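PDB 2JGP: tyrocidine synthetase 3 from Brevibacillus brevis, which probably catalyses peptide bond formation in tyrocidine biosynthesis, as a bidomain that joins a peptidyl carrier domain to a condensation domain of a nonribosomal peptide synthetase. Local coordinates for residues I224-S229 against M370-L375; A145-L150 against P366-F371. All coordinates share one frame; numbering follows the deposited sequence.

Interactions 1 and 2 meet on one loop, whose residues 366-372 lead into strand 373-379; they share Met370 and Phe371, and their centres lie about 11 Å apart. Helix 227-241 connects them as well. Asp226 of interaction 1 caps its start, while Val368 and His147 of interaction 2 both rest against Leu233 further along it. Where the contacts touch, Ser229 OG lies 2.9 Å from Gly369 N, a probable hydrogen bond. Interaction 1 holds the end of the HHxxxDG motif of the condensation domain against the loop, with a sulfate bonded to Gly227 N beside it. Interaction 2 fastens the same loop, a few residues earlier, to the turn that follows helix 133-146.

Interaction 1. Residues I224-S229 against M370-L375; sequences ISDGVS and MFVNTL. With SO4 (sulfate ion), chain B.
Asp226 OD2 is gripped by two consecutive backbone amides of 370-375. Phe371 N donates at 2.9 Å with an angle of 158°, coming in from above the carboxylate plane, whereas Val372 N reaches the anti lone pair at 3.2 Å and less straight, 143°. The other carboxylate oxygen turns back on its own chain: Ser229 N meets OD1 at 2.9 Å nearly along the C-O bond, which makes Asp226 the N-cap of helix 227-241. With chi1 at 64°, CG sits between the backbone N and the carbonyl carbon, which sets the carboxylate between the helix start and the loop; OD1 serves the first and OD2 the second. Arg359 adds a salt bridge to OD1, so both carboxylate oxygens are held and the group has little freedom to rotate. Asp226 and Gly227 are the last two residues of HHxxxDG, the signature of condensation domains, and His222 of the same motif touches Met370. The Met370 chain, bent at chi2, brings SD to 3.7 Å from Ser225 O and 4.1 Å from Asp226 CB. Phe371 turns its ring edge to OD2, while Tyr253 and Phe256 pack against the ring. Beside the cap, Gly227 N donates to O1 of a sulfate at 2.9 Å, an anion probably taken up from the crystallisation liquor; Val372 CG1 stands 3.8 Å from that same O1.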
ATOM      1  N   ILE A 224       1.828   8.603  12.365  1.00 61.43           N
ATOM      2  CA  ILE A 224       0.864   9.631  11.929  1.00 61.58           C
ATOM      3  C   ILE A 224       0.953   9.957  10.432  1.00 61.64           C
ATOM      4  O   ILE A 224       0.403  10.956   9.961  1.00 61.68           O
ATOM      5  CB  ILE A 224       0.965  10.910  12.818  1.00 61.68           C
ATOM      6  CG1 ILE A 224       2.383  11.482  12.884  1.00 62.25           C
ATOM      7  CG2 ILE A 224       0.506  10.594  14.228  1.00 61.22           C
ATOM      8  CD1 ILE A 224       2.862  12.118  11.615  1.00 62.83           C
ATOM      9  N   SER A 225       1.623   9.097   9.673  1.00 61.58           N
ATOM     10  CA  SER A 225       1.820   9.342   8.250  1.00 61.64           C
ATOM     11  C   SER A 225       2.096   8.049   7.486  1.00 61.65           C
ATOM     12  O   SER A 225       2.148   6.967   8.076  1.00 61.36           O
ATOM     13  CB  SER A 225       2.963  10.341   8.057  1.00 61.83           C
ATOM     14  OG  SER A 225       3.016  10.821   6.734  1.00 62.14           O
ATOM     15  N   ASP A 226       2.209   8.175   6.166  1.00 61.29           N
ATOM     16  CA  ASP A 226       2.697   7.107   5.296  1.00 61.36           C
ATOM     17  C   ASP A 226       3.113   7.702   3.947  1.00 61.75           C
ATOM     18  O   ASP A 226       3.059   8.928   3.759  1.00 61.42           O
ATOM     19  CB  ASP A 226       1.686   5.935   5.163  1.00 61.08           C
ATOM     20  CG  ASP A 226       0.381   6.326   4.499  1.00 61.07           C
ATOM     21  OD1 ASP A 226       0.285   7.436   3.935  1.00 60.14           O
ATOM     22  OD2 ASP A 226      -0.556   5.486   4.530  1.00 61.01           O
ATOM     23  N   GLY A 227       3.541   6.844   3.025  1.00 61.82           N
ATOM     24  CA  GLY A 227       4.049   7.275   1.730  1.00 62.22           C
ATOM     25  C   GLY A 227       3.091   8.198   1.010  1.00 61.96           C
ATOM     26  O   GLY A 227       3.476   9.279   0.559  1.00 62.44           O
ATOM     27  N   VAL A 228       1.835   7.777   0.912  1.00 62.17           N
ATOM     28  CA  VAL A 228       0.801   8.606   0.300  1.00 62.30           C
ATOM     29  C   VAL A 228       0.624   9.929   1.059  1.00 62.29           C
ATOM     30  O   VAL A 228       0.482  10.976   0.431  1.00 61.73           O
ATOM     31  CB  VAL A 228      -0.547   7.855   0.195  1.00 62.32           C
ATOM     32  CG1 VAL A 228      -1.690   8.811  -0.100  1.00 62.57           C
ATOM     33  CG2 VAL A 228      -0.470   6.770  -0.875  1.00 62.26           C
ATOM     34  N   SER A 229       0.643   9.888   2.395  1.00 62.43           N
ATOM     35  CA  SER A 229       0.463  11.115   3.184  1.00 62.41           C
ATOM     36  C   SER A 229       1.588  12.124   2.926  1.00 63.19           C
ATOM     37  O   SER A 229       1.332  13.324   2.824  1.00 63.14           O
ATOM     38  CB  SER A 229       0.370  10.828   4.681  1.00 62.64           C
ATOM     39  OG  SER A 229      -0.638   9.881   4.981  1.00 60.17           O
ATOM     40  N   MET A 370      -1.630   6.873   8.858  1.00 61.59           N
ATOM     41  CA  MET A 370      -1.033   5.580   8.573  1.00 61.80           C
ATOM     42  C   MET A 370      -2.102   4.615   8.040  1.00 61.65           C
ATOM     43  O   MET A 370      -2.865   4.036   8.820  1.00 61.44           O
ATOM     44  CB  MET A 370      -0.393   5.023   9.848  1.00 62.33           C
ATOM     45  CG  MET A 370       0.142   3.615   9.722  1.00 63.29           C
ATOM     46  SD  MET A 370       1.254   3.431   8.324  1.00 65.52           S
ATOM     47  CE  MET A 370       1.450   1.650   8.318  1.00 66.58           C
ATOM     48  N   PHE A 371      -2.152   4.449   6.719  1.00 61.69           N
ATOM     49  CA  PHE A 371      -3.144   3.568   6.074  1.00 61.80           C
ATOM     50  C   PHE A 371      -2.539   2.336   5.401  1.00 61.95           C
ATOM     51  O   PHE A 371      -3.204   1.294   5.294  1.00 61.81           O
ATOM     52  CB  PHE A 371      -3.956   4.350   5.041  1.00 62.00           C
ATOM     53  CG  PHE A 371      -4.898   5.356   5.644  1.00 62.47           C
ATOM     54  CD1 PHE A 371      -4.571   6.708   5.675  1.00 61.50           C
ATOM     55  CD2 PHE A 371      -6.110   4.952   6.182  1.00 62.67           C
ATOM     56  CE1 PHE A 371      -5.438   7.637   6.234  1.00 61.82           C
ATOM     57  CE2 PHE A 371      -6.976   5.872   6.742  1.00 62.70           C
ATOM     58  CZ  PHE A 371      -6.639   7.222   6.766  1.00 62.20           C
ATOM     59  N   VAL A 372      -1.294   2.445   4.950  1.00 61.27           N
ATOM     60  CA  VAL A 372      -0.668   1.379   4.182  1.00 61.33           C
ATOM     61  C   VAL A 372      -0.793   0.033   4.904  1.00 61.40           C
ATOM     62  O   VAL A 372      -0.553  -0.063   6.101  1.00 61.07           O
ATOM     63  CB  VAL A 372       0.805   1.707   3.832  1.00 61.22           C
ATOM     64  CG1 VAL A 372       1.657   1.822   5.087  1.00 61.44           C
ATOM     65  CG2 VAL A 372       1.367   0.658   2.886  1.00 61.67           C
ATOM     66  N   ASN A 373      -1.234  -0.972   4.160  1.00 61.77           N
ATOM     67  CA  ASN A 373      -1.487  -2.319   4.670  1.00 62.68           C
ATOM     68  C   ASN A 373      -0.709  -3.252   3.763  1.00 62.54           C
ATOM     69  O   ASN A 373      -0.349  -2.866   2.658  1.00 62.92           O
ATOM     70  CB  ASN A 373      -2.993  -2.630   4.595  1.00 62.84           C
ATOM     71  CG  ASN A 373      -3.409  -3.858   5.417  1.00 64.44           C
ATOM     72  OD1 ASN A 373      -2.684  -4.326   6.302  1.00 65.75           O
ATOM     73  ND2 ASN A 373      -4.612  -4.367   5.133  1.00 65.97           N
ATOM     74  N   THR A 374      -0.424  -4.461   4.227  1.00 62.78           N
ATOM     75  CA  THR A 374       0.216  -5.462   3.380  1.00 62.77           C
ATOM     76  C   THR A 374      -0.683  -6.686   3.340  1.00 62.21           C
ATOM     77  O   THR A 374      -1.259  -7.090   4.363  1.00 62.86           O
ATOM     78  CB  THR A 374       1.616  -5.854   3.883  1.00 63.18           C
ATOM     79  OG1 THR A 374       2.428  -4.683   4.011  1.00 63.73           O
ATOM     80  CG2 THR A 374       2.289  -6.820   2.906  1.00 63.90           C
ATOM     81  N   LEU A 375      -0.835  -7.245   2.146  1.00 60.86           N
ATOM     82  CA  LEU A 375      -1.553  -8.487   1.970  1.00 60.09           C
ATOM     83  C   LEU A 375      -0.539  -9.584   1.684  1.00 59.30           C
ATOM     84  O   LEU A 375       0.346  -9.402   0.856  1.00 59.28           O
ATOM     85  CB  LEU A 375      -2.527  -8.380   0.802  1.00 59.98           C
ATOM     86  CG  LEU A 375      -3.454  -7.164   0.803  1.00 60.69           C
ATOM     87  CD1 LEU A 375      -4.317  -7.186  -0.457  1.00 61.36           C
ATOM     88  CD2 LEU A 375      -4.302  -7.113   2.068  1.00 60.98           C
TER
HETATM   89  S   SO4 B1523       5.119   3.778   3.220  1.00 70.09           S
HETATM   90  O1  SO4 B1523       4.328   4.368   4.285  1.00 69.06           O
HETATM   91  O2  SO4 B1523       5.436   2.391   3.539  1.00 70.35           O
HETATM   92  O3  SO4 B1523       4.349   3.823   1.980  1.00 70.60           O
HETATM   93  O4  SO4 B1523       6.356   4.539   3.067  1.00 70.60           O

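Interaction 2. Residues A145-L150 against P366-F371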
ATOM      1  N   ALA A 145      -2.226  22.826  11.376  1.00 59.72           N
ATOM      2  CA  ALA A 145      -3.609  23.183  11.712  1.00 60.02           C
ATOM      3  C   ALA A 145      -4.623  22.348  10.923  1.00 60.13           C
ATOM      4  O   ALA A 145      -5.659  21.950  11.459  1.00 60.19           O
ATOM      5  CB  ALA A 145      -3.855  24.672  11.463  1.00 59.80           C
ATOM      6  N   ARG A 146      -4.313  22.085   9.656  1.00 60.35           N
ATOM      7  CA  ARG A 146      -5.221  21.369   8.751  1.00 60.54           C
ATOM      8  C   ARG A 146      -5.354  19.880   9.056  1.00 60.36           C
ATOM      9  O   ARG A 146      -6.455  19.329   8.995  1.00 60.02           O
ATOM     10  CB  ARG A 146      -4.752  21.547   7.300  1.00 60.70           C
ATOM     11  CG  ARG A 146      -5.494  20.715   6.262  1.00 61.12           C
ATOM     12  CD  ARG A 146      -5.042  21.113   4.861  1.00 62.58           C
ATOM     13  NE  ARG A 146      -5.516  20.197   3.823  1.00 62.68           N
ATOM     14  CZ  ARG A 146      -6.758  20.180   3.347  1.00 62.50           C
ATOM     15  NH1 ARG A 146      -7.686  20.986   3.842  1.00 62.82           N
ATOM     16  NH2 ARG A 146      -7.079  19.323   2.391  1.00 63.11           N
ATOM     17  N   HIS A 147      -4.234  19.229   9.357  1.00 60.70           N
ATOM     18  CA  HIS A 147      -4.192  17.774   9.473  1.00 60.70           C
ATOM     19  C   HIS A 147      -4.082  17.333  10.928  1.00 60.70           C
ATOM     20  O   HIS A 147      -3.047  17.533  11.558  1.00 60.33           O
ATOM     21  CB  HIS A 147      -3.012  17.227   8.661  1.00 60.88           C
ATOM     22  CG  HIS A 147      -3.147  17.441   7.186  1.00 60.76           C
ATOM     23  ND1 HIS A 147      -4.134  16.837   6.435  1.00 61.79           N
ATOM     24  CD2 HIS A 147      -2.432  18.200   6.324  1.00 61.75           C
ATOM     25  CE1 HIS A 147      -4.017  17.213   5.175  1.00 62.08           C
ATOM     26  NE2 HIS A 147      -2.993  18.039   5.079  1.00 61.88           N
ATOM     27  N   GLU A 148      -5.152  16.730  11.456  1.00 60.85           N
ATOM     28  CA  GLU A 148      -5.205  16.324  12.865  1.00 60.80           C
ATOM     29  C   GLU A 148      -4.085  15.373  13.246  1.00 60.70           C
ATOM     30  O   GLU A 148      -3.663  15.349  14.407  1.00 60.79           O
ATOM     31  CB  GLU A 148      -6.543  15.662  13.220  1.00 61.30           C
ATOM     32  CG  GLU A 148      -7.652  16.622  13.556  1.00 62.94           C
ATOM     33  CD  GLU A 148      -8.886  15.943  14.143  1.00 65.28           C
ATOM     34  OE1 GLU A 148      -8.971  14.692  14.152  1.00 65.71           O
ATOM     35  OE2 GLU A 148      -9.785  16.683  14.588  1.00 68.31           O
ATOM     36  N   SER A 149      -3.618  14.572  12.290  1.00 60.13           N
ATOM     37  CA  SER A 149      -2.511  13.656  12.554  1.00 59.91           C
ATOM     38  C   SER A 149      -1.240  14.409  12.963  1.00 59.25           C
ATOM     39  O   SER A 149      -0.429  13.890  13.728  1.00 59.36           O
ATOM     40  CB  SER A 149      -2.243  12.762  11.344  1.00 60.00           C
ATOM     41  OG  SER A 149      -3.294  11.814  11.189  1.00 60.78           O
ATOM     42  N   LEU A 150      -1.079  15.633  12.467  1.00 58.97           N
ATOM     43  CA  LEU A 150       0.059  16.476  12.851  1.00 58.69           C
ATOM     44  C   LEU A 150      -0.144  17.194  14.197  1.00 58.75           C
ATOM     45  O   LEU A 150       0.742  17.934  14.650  1.00 58.37           O
ATOM     46  CB  LEU A 150       0.355  17.508  11.753  1.00 58.69           C
ATOM     47  CG  LEU A 150       0.728  16.925  10.385  1.00 58.93           C
ATOM     48  CD1 LEU A 150       1.096  18.040   9.417  1.00 59.55           C
ATOM     49  CD2 LEU A 150       1.867  15.898  10.506  1.00 59.50           C
ATOM     50  N   PRO A 366      -7.654  11.594   0.918  1.00 61.06           N
ATOM     51  CA  PRO A 366      -6.943  12.846   1.187  1.00 61.26           C
ATOM     52  C   PRO A 366      -6.378  12.975   2.604  1.00 61.19           C
ATOM     53  O   PRO A 366      -5.782  14.004   2.925  1.00 61.70           O
ATOM     54  CB  PRO A 366      -8.033  13.896   0.969  1.00 61.43           C
ATOM     55  CG  PRO A 366      -9.293  13.213   1.417  1.00 61.22           C
ATOM     56  CD  PRO A 366      -9.080  11.717   1.271  1.00 61.49           C
ATOM     57  N   ILE A 367      -6.545  11.943   3.429  1.00 61.15           N
ATOM     58  CA  ILE A 367      -6.198  12.019   4.843  1.00 60.89           C
ATOM     59  C   ILE A 367      -4.709  11.765   5.075  1.00 60.98           C
ATOM     60  O   ILE A 367      -4.125  10.844   4.513  1.00 60.58           O
ATOM     61  CB  ILE A 367      -7.017  11.004   5.675  1.00 60.89           C
ATOM     62  CG1 ILE A 367      -8.523  11.253   5.504  1.00 60.34           C
ATOM     63  CG2 ILE A 367      -6.631  11.074   7.153  1.00 60.99           C
ATOM     64  CD1 ILE A 367      -9.391  10.339   6.343  1.00 60.52           C
ATOM     65  N   VAL A 368      -4.099  12.588   5.923  1.00 61.22           N
ATOM     66  CA  VAL A 368      -2.746  12.335   6.404  1.00 61.17           C
ATOM     67  C   VAL A 368      -2.797  11.368   7.603  1.00 61.41           C
ATOM     68  O   VAL A 368      -3.403  11.659   8.629  1.00 61.59           O
ATOM     69  CB  VAL A 368      -2.054  13.665   6.771  1.00 61.42           C
ATOM     70  CG1 VAL A 368      -0.689  13.427   7.408  1.00 61.20           C
ATOM     71  CG2 VAL A 368      -1.941  14.553   5.518  1.00 61.11           C
ATOM     72  N   GLY A 369      -2.173  10.207   7.455  1.00 61.17           N
ATOM     73  CA  GLY A 369      -2.230   9.169   8.482  1.00 61.41           C
ATOM     74  C   GLY A 369      -1.628   7.872   7.986  1.00 61.44           C
ATOM     75  O   GLY A 369      -1.180   7.780   6.834  1.00 61.58           O
ATOM     76  N   MET A 370      -1.630   6.873   8.858  1.00 61.59           N
ATOM     77  CA  MET A 370      -1.033   5.580   8.573  1.00 61.80           C
ATOM     78  C   MET A 370      -2.102   4.615   8.040  1.00 61.65           C
ATOM     79  O   MET A 370      -2.865   4.036   8.820  1.00 61.44           O
ATOM     80  CB  MET A 370      -0.393   5.023   9.848  1.00 62.33           C
ATOM     81  CG  MET A 370       0.142   3.615   9.722  1.00 63.29           C
ATOM     82  SD  MET A 370       1.254   3.431   8.324  1.00 65.52           S
ATOM     83  CE  MET A 370       1.450   1.650   8.318  1.00 66.58           C
ATOM     84  N   PHE A 371      -2.152   4.449   6.719  1.00 61.69           N
ATOM     85  CA  PHE A 371      -3.144   3.568   6.074  1.00 61.80           C
ATOM     86  C   PHE A 371      -2.539   2.336   5.401  1.00 61.95           C
ATOM     87  O   PHE A 371      -3.204   1.294   5.294  1.00 61.81           O
ATOM     88  CB  PHE A 371      -3.956   4.350   5.041  1.00 62.00           C
ATOM     89  CG  PHE A 371      -4.898   5.356   5.644  1.00 62.47           C
ATOM     90  CD1 PHE A 371      -4.571   6.708   5.675  1.00 61.50           C
ATOM     91  CD2 PHE A 371      -6.110   4.952   6.182  1.00 62.67           C
ATOM     92  CE1 PHE A 371      -5.438   7.637   6.234  1.00 61.82           C
ATOM     93  CE2 PHE A 371      -6.976   5.872   6.742  1.00 62.70           C
ATOM     94  CZ  PHE A 371      -6.639   7.222   6.766  1.00 62.20           C
TER
HETATM   95  O   HOH W   1      -5.810  16.325   1.600  1.00 47.60           O
HETATM   96  O   HOH W   2      -5.685  14.718   7.161  1.00 37.93           O
HETATM   97  O   HOH W   3      -4.546  13.932   9.492  1.00 36.56           O
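Val368 presses its CG2 methyl onto the imidazole of His147 in a CH-pi contact, 3.4 Å from the ring centroid and 13° off the ring normal. The two side chains cross at about a right angle, and Arg146 CG covers the opposite ring face, so the imidazole is sandwiched between aliphatic carbons. At the ring edge, in plane, water 2 lies 2.7 Å from His147 ND1 and accepts from Val368 N at 2.9 Å. The other ring nitrogen, NE2, bonds to Glu236 of helix 227-241. The carbonyl of Val368 is taken up by Ser149: OG donates to Val368 O at 2.6 Å, tilted 26° from the carbonyl plane. With OG anti to its own carbonyl carbon (chi1 -71°), the Ser149 hydroxyl is turned to that oxygen. Water 3 bridges alongside, accepting from Ser149 N and donating to Val368 O. The contact thereby ties the loop between strands 350-356 and 373-379 to the turn that ends helix 133-146. Chemically, both backbone polar groups of the buried Val368 are satisfied, and a histidine bonded at each ring nitrogen and covered on both faces should be fixed in its rotation, with NE2 probably protonated toward the glutamate.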